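Local coordinates for negative regulator of ofd1 (Schizosaccharomyces pombe, PDB 3QTM), which is required for correct translation termination and, in oxygen-controlled gene expression, inhibits ofd1 and stabilises the N-terminal transcription factor domain of sre1, at residues I38-I49 against V80-L91. Numbering follows the deposited sequence.
Sequences IDASVSLVFGTI and VSELFEIAQKRL
Arg90 reaches back over helix 38-58 on a chain bent at chi2 and chi3 (-85°), which brings both terminal nitrogens to polar partners on that helix. NH1 makes a salt bridge with Asp39 OD2 at 3.1 Å, the carboxylate and guanidinium planes lying nearly coplanar, 18° apart. NH2 donates to Ser43 OG, 2.8 Å away and close to the guanidinium plane; the same hydroxyl donates to Asp39 O one turn back, so Ser43 OG accepts from Arg90 and donates to its own helix, which fixes its rotation. Val42 CG1 sits 3.4 Å from Arg90 NH1, over one face of the guanidinium and offset toward its rim.

Phe46 has CG anti to its carbonyl carbon (chi1 -84°), which sets the ring beside Ala87, Arg90 and Leu91. Its CZ meets Leu91 CD2 at 3.7 Å, CE2 touches Arg90 CG at the same separation, and Ala87 O lies at the ring edge. Putting an alanine here would probably leave a gap beside Leu91 and Ala87 and let the aliphatic part of Arg90 move more freely.

Further along, Val45 CG1 presses on Val80 CG2 at 3.3 Å, tighter than normal carbon contact, and Ile49 CD1 touches that same methyl. Nearer the start of helix 38-58, Val42 CG2 packs on Leu83 CB, while Ile38 and Ile86 cross at about a right angle, CG2 of Ile38 against CG1 of Ile86. Ser41 OG, beside Leu83 CD1, bonds to Ser29 O of helix 15-34.

Helix 38-58 thus packs against the end of helix 67-82 and against helix 84-87, consistent with the stacked helices of a tetratricopeptide-repeat-type fold.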
ATOM      1  N   ILE A  38      -2.964  21.149   1.405  1.00 33.32           N
ATOM      2  CA  ILE A  38      -1.687  20.740   0.845  1.00 29.77           C
ATOM      3  C   ILE A  38      -0.601  21.784   1.067  1.00 32.05           C
ATOM      4  O   ILE A  38       0.563  21.444   1.270  1.00 30.06           O
ATOM      5  CB  ILE A  38      -1.825  20.454  -0.661  1.00 32.66           C
ATOM      6  CG1 ILE A  38      -2.721  19.234  -0.878  1.00 37.71           C
ATOM      7  CG2 ILE A  38      -0.476  20.231  -1.290  1.00 30.55           C
ATOM      8  CD1 ILE A  38      -2.759  18.763  -2.310  1.00 45.34           C
ATOM      9  N   ASP A  39      -0.966  23.058   1.019  1.00 31.13           N
ATOM     10  CA  ASP A  39       0.033  24.091   1.235  1.00 34.80           C
ATOM     11  C   ASP A  39       0.544  24.088   2.667  1.00 30.75           C
ATOM     12  O   ASP A  39       1.734  24.293   2.898  1.00 29.31           O
ATOM     13  CB  ASP A  39      -0.473  25.472   0.826  1.00 34.85           C
ATOM     14  CG  ASP A  39       0.029  25.872  -0.544  1.00 45.63           C
ATOM     15  OD1 ASP A  39      -0.820  26.096  -1.438  1.00 50.67           O
ATOM     16  OD2 ASP A  39       1.276  25.935  -0.731  1.00 44.01           O
ATOM     17  N   ALA A  40      -0.350  23.852   3.620  1.00 28.22           N
ATOM     18  CA  ALA A  40       0.059  23.702   5.013  1.00 28.34           C
ATOM     19  C   ALA A  40       0.982  22.492   5.158  1.00 26.24           C
ATOM     20  O   ALA A  40       2.004  22.569   5.831  1.00 23.54           O
ATOM     21  CB  ALA A  40      -1.149  23.539   5.910  1.00 27.59           C
ATOM     22  N   SER A  41       0.607  21.379   4.528  1.00 23.95           N
ATOM     23  CA  SER A  41       1.408  20.159   4.601  1.00 25.40           C
ATOM     24  C   SER A  41       2.816  20.441   4.101  1.00 22.26           C
ATOM     25  O   SER A  41       3.802  20.045   4.728  1.00 21.58           O
ATOM     26  CB  SER A  41       0.756  19.014   3.804  1.00 25.09           C
ATOM     27  OG  SER A  41       1.422  17.768   4.036  1.00 21.02           O
ATOM     28  N   VAL A  42       2.901  21.167   2.990  1.00 20.41           N
ATOM     29  CA  VAL A  42       4.174  21.480   2.369  1.00 22.29           C
ATOM     30  C   VAL A  42       5.042  22.316   3.311  1.00 24.02           C
ATOM     31  O   VAL A  42       6.229  22.052   3.461  1.00 23.13           O
ATOM     32  CB  VAL A  42       3.983  22.201   1.022  1.00 21.86           C
ATOM     33  CG1 VAL A  42       5.274  22.894   0.593  1.00 21.01           C
ATOM     34  CG2 VAL A  42       3.497  21.221  -0.049  1.00 24.14           C
ATOM     35  N   SER A  43       4.444  23.318   3.944  1.00 23.63           N
ATOM     36  CA  SER A  43       5.145  24.108   4.970  1.00 26.30           C
ATOM     37  C   SER A  43       5.704  23.224   6.076  1.00 20.61           C
ATOM     38  O   SER A  43       6.860  23.363   6.475  1.00 22.42           O
ATOM     39  CB  SER A  43       4.208  25.147   5.596  1.00 24.99           C
ATOM     40  OG  SER A  43       3.774  26.091   4.631  1.00 24.79           O
ATOM     41  N   LEU A  44       4.883  22.310   6.578  1.00 21.73           N
ATOM     42  CA  LEU A  44       5.336  21.427   7.656  1.00 20.90           C
ATOM     43  C   LEU A  44       6.470  20.488   7.227  1.00 23.91           C
ATOM     44  O   LEU A  44       7.368  20.190   8.016  1.00 24.43           O
ATOM     45  CB  LEU A  44       4.164  20.630   8.232  1.00 21.00           C
ATOM     46  CG  LEU A  44       3.131  21.522   8.942  1.00 26.57           C
ATOM     47  CD1 LEU A  44       1.812  20.803   9.240  1.00 24.14           C
ATOM     48  CD2 LEU A  44       3.728  22.081  10.220  1.00 28.98           C
ATOM     49  N   VAL A  45       6.418  20.017   5.981  1.00 22.56           N
ATOM     50  CA  VAL A  45       7.431  19.111   5.460  1.00 20.67           C
ATOM     51  C   VAL A  45       8.775  19.817   5.326  1.00 18.36           C
ATOM     52  O   VAL A  45       9.794  19.313   5.787  1.00 19.53           O
ATOM     53  CB  VAL A  45       6.990  18.521   4.090  1.00 22.43           C
ATOM     54  CG1 VAL A  45       8.175  17.989   3.330  1.00 18.56           C
ATOM     55  CG2 VAL A  45       5.951  17.445   4.311  1.00 22.25           C
ATOM     56  N   PHE A  46       8.777  20.989   4.700  1.00 18.78           N
ATOM     57  CA  PHE A  46       9.995  21.776   4.592  1.00 19.61           C
ATOM     58  C   PHE A  46      10.518  22.174   5.985  1.00 21.95           C
ATOM     59  O   PHE A  46      11.723  22.270   6.193  1.00 19.42           O
ATOM     60  CB  PHE A  46       9.749  23.028   3.747  1.00 24.94           C
ATOM     61  CG  PHE A  46       9.870  22.799   2.259  1.00 25.12           C
ATOM     62  CD1 PHE A  46      10.959  22.123   1.738  1.00 23.77           C
ATOM     63  CD2 PHE A  46       8.913  23.295   1.387  1.00 28.52           C
ATOM     64  CE1 PHE A  46      11.089  21.917   0.366  1.00 28.15           C
ATOM     65  CE2 PHE A  46       9.029  23.105   0.008  1.00 26.04           C
ATOM     66  CZ  PHE A  46      10.115  22.411  -0.504  1.00 28.28           C
ATOM     67  N   GLY A  47       9.604  22.428   6.922  1.00 19.87           N
ATOM     68  CA  GLY A  47       9.971  22.770   8.287  1.00 22.69           C
ATOM     69  C   GLY A  47      10.681  21.589   8.930  1.00 23.66           C
ATOM     70  O   GLY A  47      11.695  21.762   9.608  1.00 21.43           O
ATOM     71  N   THR A  48      10.163  20.385   8.686  1.00 18.56           N
ATOM     72  CA  THR A  48      10.803  19.159   9.166  1.00 19.94           C
ATOM     73  C   THR A  48      12.232  19.050   8.681  1.00 21.29           C
ATOM     74  O   THR A  48      13.157  18.740   9.444  1.00 21.55           O
ATOM     75  CB  THR A  48      10.032  17.923   8.689  1.00 21.15           C
ATOM     76  OG1 THR A  48       8.655  18.076   9.034  1.00 19.69           O
ATOM     77  CG2 THR A  48      10.590  16.632   9.331  1.00 17.15           C
ATOM     78  N   ILE A  49      12.416  19.315   7.396  1.00 19.97           N
ATOM     79  CA  ILE A  49      13.739  19.240   6.794  1.00 21.95           C
ATOM     80  C   ILE A  49      14.692  20.247   7.449  1.00 21.79           C
ATOM     81  O   ILE A  49      15.817  19.905   7.821  1.00 21.98           O
ATOM     82  CB  ILE A  49      13.657  19.444   5.261  1.00 18.38           C
ATOM     83  CG1 ILE A  49      13.013  18.205   4.627  1.00 19.70           C
ATOM     84  CG2 ILE A  49      15.051  19.757   4.666  1.00 18.82           C
ATOM     85  CD1 ILE A  49      12.425  18.414   3.210  1.00 17.65           C
ATOM     86  N   VAL A  80       8.120  15.633   0.004  1.00 20.10           N
ATOM     87  CA  VAL A  80       8.331  16.741  -0.923  1.00 19.38           C
ATOM     88  C   VAL A  80       8.087  16.204  -2.325  1.00 25.22           C
ATOM     89  O   VAL A  80       7.411  16.849  -3.129  1.00 19.69           O
ATOM     90  CB  VAL A  80       9.750  17.364  -0.820  1.00 21.36           C
ATOM     91  CG1 VAL A  80      10.000  18.367  -1.966  1.00 21.03           C
ATOM     92  CG2 VAL A  80       9.937  18.053   0.531  1.00 19.39           C
ATOM     93  N   SER A  81       8.597  14.999  -2.596  1.00 19.40           N
ATOM     94  CA  SER A  81       8.356  14.364  -3.890  1.00 22.35           C
ATOM     95  C   SER A  81       6.864  14.102  -4.133  1.00 20.91           C
ATOM     96  O   SER A  81       6.377  14.322  -5.225  1.00 24.88           O
ATOM     97  CB  SER A  81       9.187  13.076  -4.069  1.00 22.01           C
ATOM     98  OG  SER A  81       8.689  12.001  -3.289  1.00 19.98           O
ATOM     99  N   GLU A  82       6.143  13.652  -3.111  1.00 22.24           N
ATOM    100  CA  GLU A  82       4.718  13.354  -3.250  1.00 23.12           C
ATOM    101  C   GLU A  82       3.915  14.616  -3.580  1.00 25.25           C
ATOM    102  O   GLU A  82       2.960  14.584  -4.341  1.00 23.56           O
ATOM    103  CB  GLU A  82       4.180  12.746  -1.957  1.00 21.64           C
ATOM    104  CG  GLU A  82       2.674  12.454  -1.981  1.00 26.17           C
ATOM    105  CD  GLU A  82       2.167  11.873  -0.662  1.00 27.98           C
ATOM    106  OE1 GLU A  82       2.952  11.834   0.308  1.00 28.89           O
ATOM    107  OE2 GLU A  82       0.994  11.456  -0.585  1.00 29.05           O
ATOM    108  N   LEU A  83       4.322  15.731  -2.996  1.00 21.57           N
ATOM    109  CA  LEU A  83       3.586  16.967  -3.129  1.00 22.83           C
ATOM    110  C   LEU A  83       4.340  17.931  -4.012  1.00 23.57           C
ATOM    111  O   LEU A  83       4.150  19.151  -3.915  1.00 27.46           O
ATOM    112  CB  LEU A  83       3.416  17.575  -1.741  1.00 21.19           C
ATOM    113  CG  LEU A  83       2.791  16.599  -0.748  1.00 22.18           C
ATOM    114  CD1 LEU A  83       2.694  17.186   0.661  1.00 20.12           C
ATOM    115  CD2 LEU A  83       1.422  16.171  -1.265  1.00 22.71           C
ATOM    116  N   PHE A  84       5.215  17.389  -4.855  1.00 23.25           N
ATOM    117  CA  PHE A  84       6.151  18.209  -5.628  1.00 26.25           C
ATOM    118  C   PHE A  84       5.491  19.271  -6.512  1.00 26.60           C
ATOM    119  O   PHE A  84       6.073  20.320  -6.782  1.00 26.23           O
ATOM    120  CB  PHE A  84       7.068  17.334  -6.485  1.00 22.70           C
ATOM    121  CG  PHE A  84       8.264  18.072  -7.019  1.00 26.09           C
ATOM    122  CD1 PHE A  84       9.289  18.470  -6.167  1.00 23.68           C
ATOM    123  CD2 PHE A  84       8.354  18.397  -8.361  1.00 25.94           C
ATOM    124  CE1 PHE A  84      10.387  19.153  -6.648  1.00 22.20           C
ATOM    125  CE2 PHE A  84       9.458  19.092  -8.849  1.00 26.80           C
ATOM    126  CZ  PHE A  84      10.474  19.468  -7.992  1.00 24.76           C
ATOM    127  N   GLU A  85       4.279  18.990  -6.962  1.00 25.69           N
ATOM    128  CA  GLU A  85       3.585  19.885  -7.872  1.00 34.60           C
ATOM    129  C   GLU A  85       3.374  21.254  -7.219  1.00 33.42           C
ATOM    130  O   GLU A  85       3.469  22.284  -7.876  1.00 38.61           O
ATOM    131  CB  GLU A  85       2.253  19.268  -8.290  1.00 35.86           C
ATOM    132  CG  GLU A  85       1.361  20.198  -9.095  1.00 49.08           C
ATOM    133  CD  GLU A  85      -0.056  19.649  -9.254  1.00 63.59           C
ATOM    134  OE1 GLU A  85      -0.681  19.279  -8.226  1.00 60.93           O
ATOM    135  OE2 GLU A  85      -0.543  19.594 -10.409  1.00 73.53           O
ATOM    136  N   ILE A  86       3.101  21.251  -5.919  1.00 31.99           N
ATOM    137  CA  ILE A  86       2.963  22.482  -5.148  1.00 26.44           C
ATOM    138  C   ILE A  86       4.294  22.917  -4.545  1.00 31.11           C
ATOM    139  O   ILE A  86       4.628  24.106  -4.556  1.00 30.51           O
ATOM    140  CB  ILE A  86       1.928  22.319  -4.014  1.00 30.14           C
ATOM    141  CG1 ILE A  86       0.547  22.028  -4.603  1.00 32.59           C
ATOM    142  CG2 ILE A  86       1.864  23.587  -3.148  1.00 32.15           C
ATOM    143  CD1 ILE A  86       0.127  23.049  -5.636  1.00 32.03           C
ATOM    144  N   ALA A  87       5.060  21.946  -4.041  1.00 27.36           N
ATOM    145  CA  ALA A  87       6.299  22.226  -3.313  1.00 25.98           C
ATOM    146  C   ALA A  87       7.353  22.862  -4.202  1.00 27.38           C
ATOM    147  O   ALA A  87       8.173  23.660  -3.740  1.00 25.32           O
ATOM    148  CB  ALA A  87       6.853  20.939  -2.672  1.00 25.59           C
ATOM    149  N   GLN A  88       7.339  22.495  -5.480  1.00 26.77           N
ATOM    150  CA  GLN A  88       8.325  23.013  -6.416  1.00 29.97           C
ATOM    151  C   GLN A  88       8.265  24.540  -6.515  1.00 31.04           C
ATOM    152  O   GLN A  88       9.266  25.183  -6.839  1.00 29.99           O
ATOM    153  CB  GLN A  88       8.159  22.374  -7.806  1.00 28.36           C
ATOM    154  CG  GLN A  88       6.887  22.785  -8.541  1.00 33.29           C
ATOM    155  CD  GLN A  88       6.737  22.077  -9.873  1.00 34.56           C
ATOM    156  OE1 GLN A  88       7.715  21.875 -10.589  1.00 37.66           O
ATOM    157  NE2 GLN A  88       5.514  21.689 -10.207  1.00 36.92           N
ATOM    158  N   LYS A  89       7.099  25.116  -6.230  1.00 28.83           N
ATOM    159  CA  LYS A  89       6.951  26.573  -6.285  1.00 33.74           C
ATOM    160  C   LYS A  89       7.885  27.295  -5.314  1.00 33.58           C
ATOM    161  O   LYS A  89       8.168  28.476  -5.497  1.00 36.44           O
ATOM    162  CB  LYS A  89       5.497  26.996  -6.029  1.00 33.86           C
ATOM    163  CG  LYS A  89       4.496  26.341  -6.977  1.00 36.57           C
ATOM    164  CD  LYS A  89       3.117  26.995  -6.927  1.00 43.64           C
ATOM    165  CE  LYS A  89       2.527  26.955  -5.526  1.00 50.33           C
ATOM    166  NZ  LYS A  89       1.130  27.494  -5.470  1.00 56.36           N
ATOM    167  N   ARG A  90       8.371  26.593  -4.292  1.00 29.67           N
ATOM    168  CA  ARG A  90       9.207  27.237  -3.278  1.00 30.02           C
ATOM    169  C   ARG A  90      10.685  26.943  -3.534  1.00 30.29           C
ATOM    170  O   ARG A  90      11.551  27.294  -2.736  1.00 32.43           O
ATOM    171  CB  ARG A  90       8.817  26.766  -1.870  1.00 29.03           C
ATOM    172  CG  ARG A  90       7.519  25.979  -1.801  1.00 32.58           C
ATOM    173  CD  ARG A  90       6.351  26.752  -1.184  1.00 36.36           C
ATOM    174  NE  ARG A  90       6.346  26.663   0.272  1.00 33.62           N
ATOM    175  CZ  ARG A  90       5.301  26.332   1.036  1.00 31.81           C
ATOM    176  NH1 ARG A  90       4.123  26.059   0.512  1.00 29.00           N
ATOM    177  NH2 ARG A  90       5.437  26.302   2.357  1.00 29.68           N
ATOM    178  N   LEU A  91      10.973  26.292  -4.651  1.00 29.29           N
ATOM    179  CA  LEU A  91      12.332  25.836  -4.931  1.00 33.16           C
ATOM    180  C   LEU A  91      12.859  26.406  -6.251  1.00 35.23           C
ATOM    181  O   LEU A  91      12.073  26.828  -7.100  1.00 35.78           O
ATOM    182  CB  LEU A  91      12.353  24.300  -4.972  1.00 30.14           C
ATOM    183  CG  LEU A  91      11.867  23.585  -3.705  1.00 31.88           C
ATOM    184  CD1 LEU A  91      11.720  22.077  -3.923  1.00 26.30           C
ATOM    185  CD2 LEU A  91      12.812  23.877  -2.546  1.00 29.88           C
TER